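PDB 5J90: RagB/SusD domain protein from Flavobacterium johnsoniae, which binds chitin and, as a SusD homolog, probably captures chitin chains at the outer membrane for a polysaccharide utilization system. Local coordinates for residues S243-N253 and V322-A332. Sequence-based numbering, arbitrary orientation. Where two conformers were deposited one is given.
Sequences SFKIVSPVYTN and VRSKEIYLMNA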
# COMPACT_ATOMS: atom_id res chain seq x y z
N SER A 243 -28.63 17.68 1.78
CA SER A 243 -28.05 16.51 2.46
C SER A 243 -28.76 15.22 2.08
O SER A 243 -29.96 15.20 1.80
CB SER A 243 -28.11 16.69 3.98
OG SER A 243 -27.39 17.83 4.40
N PHE A 244 -28.01 14.12 2.08
CA PHE A 244 -28.58 12.80 1.82
C PHE A 244 -28.96 12.15 3.14
O PHE A 244 -28.12 11.97 4.03
CB PHE A 244 -27.61 11.90 1.05
CG PHE A 244 -28.24 10.63 0.58
CD1 PHE A 244 -29.19 10.64 -0.42
CD2 PHE A 244 -27.90 9.42 1.17
CE1 PHE A 244 -29.79 9.47 -0.85
CE2 PHE A 244 -28.51 8.24 0.74
CZ PHE A 244 -29.45 8.28 -0.26
N LYS A 245 -30.24 11.81 3.27
CA LYS A 245 -30.76 11.21 4.49
C LYS A 245 -31.86 10.23 4.14
O LYS A 245 -32.54 10.37 3.11
CB LYS A 245 -31.30 12.28 5.45
CG LYS A 245 -32.47 13.08 4.89
CD LYS A 245 -32.90 14.18 5.87
CE LYS A 245 -34.01 15.04 5.30
NZ LYS A 245 -34.31 16.16 6.24
N ILE A 246 -32.03 9.22 4.99
CA ILE A 246 -33.19 8.35 4.91
C ILE A 246 -34.27 8.91 5.82
O ILE A 246 -34.04 9.11 7.01
CB ILE A 246 -32.85 6.91 5.35
CG1 ILE A 246 -31.60 6.41 4.61
CG2 ILE A 246 -34.05 6.00 5.12
CD1 ILE A 246 -31.75 6.31 3.10
N VAL A 247 -35.43 9.19 5.24
CA VAL A 247 -36.58 9.63 6.02
C VAL A 247 -37.49 8.42 6.16
O VAL A 247 -38.23 8.08 5.23
CB VAL A 247 -37.31 10.79 5.32
CG1 VAL A 247 -38.52 11.23 6.13
CG2 VAL A 247 -36.35 11.97 5.10
N SER A 248 -37.41 7.73 7.29
CA SER A 248 -38.21 6.52 7.46
C SER A 248 -39.64 6.87 7.86
O SER A 248 -39.86 7.68 8.75
CB SER A 248 -37.60 5.61 8.52
OG SER A 248 -38.39 4.44 8.68
N PRO A 249 -40.61 6.24 7.20
CA PRO A 249 -41.99 6.46 7.65
C PRO A 249 -42.29 5.76 8.97
O PRO A 249 -43.30 6.10 9.60
CB PRO A 249 -42.84 5.85 6.53
CG PRO A 249 -41.92 4.83 5.88
CD PRO A 249 -40.54 5.42 5.98
N VAL A 250 -41.44 4.83 9.40
CA VAL A 250 -41.77 4.00 10.56
C VAL A 250 -40.68 3.87 11.62
O VAL A 250 -40.98 3.81 12.81
CB VAL A 250 -42.22 2.58 10.15
CG1 VAL A 250 -43.61 2.61 9.54
CG2 VAL A 250 -41.21 1.95 9.20
N TYR A 251 -39.41 3.83 11.21
CA TYR A 251 -38.33 3.52 12.15
C TYR A 251 -37.59 4.72 12.72
O TYR A 251 -37.31 5.69 12.00
CB TYR A 251 -37.31 2.56 11.52
CG TYR A 251 -37.94 1.33 10.89
CD1 TYR A 251 -38.64 0.41 11.66
CD2 TYR A 251 -37.84 1.10 9.52
CE1 TYR A 251 -39.22 -0.70 11.09
CE2 TYR A 251 -38.42 -0.02 8.94
CZ TYR A 251 -39.12 -0.91 9.73
OH TYR A 251 -39.70 -2.02 9.16
N THR A 252 -37.28 4.64 14.00
CA THR A 252 -36.34 5.55 14.64
C THR A 252 -34.92 5.01 14.39
O THR A 252 -34.72 3.80 14.30
CB THR A 252 -36.65 5.62 16.15
OG1 THR A 252 -37.95 6.19 16.32
CG2 THR A 252 -35.64 6.48 16.89
N ASN A 253 -33.94 5.91 14.27
CA ASN A 253 -32.53 5.50 14.20
C ASN A 253 -32.25 4.43 15.27
O ASN A 253 -32.55 4.64 16.44
CB ASN A 253 -31.64 6.73 14.43
CG ASN A 253 -30.17 6.45 14.21
OD1 ASN A 253 -29.66 5.39 14.60
ND2 ASN A 253 -29.47 7.40 13.59
N VAL A 322 -30.09 11.08 17.45
CA VAL A 322 -30.55 9.74 17.05
C VAL A 322 -32.00 9.45 17.43
O VAL A 322 -32.54 8.42 17.05
CB VAL A 322 -29.64 8.61 17.58
CG1 VAL A 322 -28.21 8.78 17.05
CG2 VAL A 322 -29.66 8.54 19.10
N ARG A 323 -32.63 10.38 18.15
CA ARG A 323 -34.04 10.22 18.50
C ARG A 323 -34.89 10.86 17.41
O ARG A 323 -35.54 11.89 17.60
CB ARG A 323 -34.32 10.77 19.90
CG ARG A 323 -33.54 10.01 20.97
CD ARG A 323 -34.02 10.29 22.40
NE ARG A 323 -33.54 11.57 22.92
CZ ARG A 323 -32.40 11.74 23.58
NH1 ARG A 323 -31.57 10.72 23.75
NH2 ARG A 323 -32.08 12.93 24.06
N SER A 324 -34.85 10.22 16.25
CA SER A 324 -35.39 10.78 15.02
C SER A 324 -35.66 9.66 14.04
O SER A 324 -34.99 8.61 14.07
CB SER A 324 -34.36 11.73 14.41
OG SER A 324 -34.83 12.29 13.20
N LYS A 325 -36.62 9.88 13.15
CA LYS A 325 -36.92 8.96 12.06
C LYS A 325 -36.13 9.34 10.80
O LYS A 325 -36.32 8.74 9.75
CB LYS A 325 -38.42 8.94 11.78
CG LYS A 325 -39.26 8.58 13.01
CD LYS A 325 -40.76 8.80 12.77
CE LYS A 325 -41.36 7.64 12.01
NZ LYS A 325 -42.84 7.82 11.82
N GLU A 326 -35.26 10.33 10.93
CA GLU A 326 -34.39 10.74 9.82
C GLU A 326 -32.94 10.39 10.14
O GLU A 326 -32.41 10.75 11.19
CB GLU A 326 -34.55 12.23 9.54
CG GLU A 326 -36.02 12.60 9.36
CD GLU A 326 -36.27 13.97 8.78
OE1 GLU A 326 -35.31 14.74 8.57
OE2 GLU A 326 -37.45 14.28 8.52
N ILE A 327 -32.32 9.65 9.22
CA ILE A 327 -30.97 9.14 9.42
C ILE A 327 -30.06 9.73 8.34
O ILE A 327 -30.19 9.40 7.16
CB ILE A 327 -30.93 7.60 9.36
CG1 ILE A 327 -31.86 6.97 10.42
CG2 ILE A 327 -29.51 7.09 9.55
CD1 ILE A 327 -33.26 6.69 9.92
N TYR A 328 -29.17 10.62 8.76
CA TYR A 328 -28.30 11.32 7.81
C TYR A 328 -27.12 10.45 7.40
O TYR A 328 -26.45 9.84 8.24
CB TYR A 328 -27.80 12.64 8.41
CG TYR A 328 -28.88 13.70 8.42
CD1 TYR A 328 -29.88 13.69 9.37
CD2 TYR A 328 -28.92 14.69 7.44
CE1 TYR A 328 -30.88 14.66 9.37
CE2 TYR A 328 -29.90 15.65 7.43
CZ TYR A 328 -30.88 15.63 8.40
OH TYR A 328 -31.87 16.58 8.40
N LEU A 329 -26.88 10.39 6.10
CA LEU A 329 -25.79 9.58 5.57
C LEU A 329 -24.71 10.43 4.88
O LEU A 329 -23.58 9.97 4.72
CB LEU A 329 -26.33 8.51 4.62
CG LEU A 329 -27.20 7.46 5.30
CD1 LEU A 329 -27.84 6.57 4.24
CD2 LEU A 329 -26.39 6.64 6.30
N MET A 330 -25.05 11.65 4.47
CA MET A 330 -24.06 12.58 3.94
C MET A 330 -24.59 14.01 4.09
O MET A 330 -25.54 14.40 3.41
CB MET A 330 -23.73 12.28 2.48
CG MET A 330 -22.65 13.20 1.90
SD MET A 330 -22.35 12.93 0.14
CE MET A 330 -21.43 11.41 0.18
N ASN A 331 -23.97 14.78 4.98
CA ASN A 331 -24.38 16.16 5.22
C ASN A 331 -23.75 17.14 4.26
O ASN A 331 -22.64 16.93 3.79
CB ASN A 331 -23.98 16.60 6.63
CG ASN A 331 -24.59 15.76 7.72
OD1 ASN A 331 -25.77 15.40 7.66
ND2 ASN A 331 -23.79 15.45 8.73
N ALA A 332 -24.44 18.25 4.00
CA ALA A 332 -23.85 19.31 3.20
C ALA A 332 -22.49 19.77 3.74
O ALA A 332 -21.60 20.12 2.96
CB ALA A 332 -24.82 20.49 3.09
O HOH W 1 -43.48 5.21 13.27
O HOH W 2 -30.61 10.16 13.16
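Residues 244-247 and 326-328 run side by side at 156° between their N-to-C directions, an antiparallel pair. Ile246 and Ile327 exchange both backbone bonds, Ile246 N to Ile327 O and Ile327 N to Ile246 O, each 2.9 Å. The register shifts by one between Phe244 and Lys245: Leu329 and Met330 together face Phe244, whose O accepts from Leu329 N at 2.9 Å and Met330 N at 3.1 Å, the signature of a classic beta bulge. Beyond the strands, Ser248 N bonds to Lys325 O and Asn253 N to Ser324 O. Residues 248-253 pass close to Lys325, whose NZ donates to Pro249 O from above the carbonyl plane.

On one face, Lys245 lies alongside Tyr328. Its CG sits between backbone N and carbonyl carbon (chi1 62°), and the extended chain lays CD over the ring face, 4.0 Å from the Tyr328 centroid, a CH-pi contact. NZ then meets Tyr328 OH and forms a salt bridge to Glu326 OE1 at 2.9 Å, approached 36° out of the carboxylate plane. A leucine in place of Tyr328 would probably deprive Lys245 of both its aromatic platform and its hydroxyl partner, leaving the ammonium to Glu326 and the aliphatic chain freer to swing.

Phe244, Ile246, Ile327 and Met330 point to the other face. Leu329, at the bulge, packs beside them: its CB meets the Phe244 ring edge (CD2, 3.9 Å) and its CD1 touches Ile246 CG1. Phe244 also stacks on Phe202. This bulged two-stranded antiparallel sheet, between segments far apart in sequence, lies against helices 196-213 (Met330), 113-134 (Phe244, Leu329) and 353-368 (Ser243, Tyr328) of the mainly helical SusD-family protein.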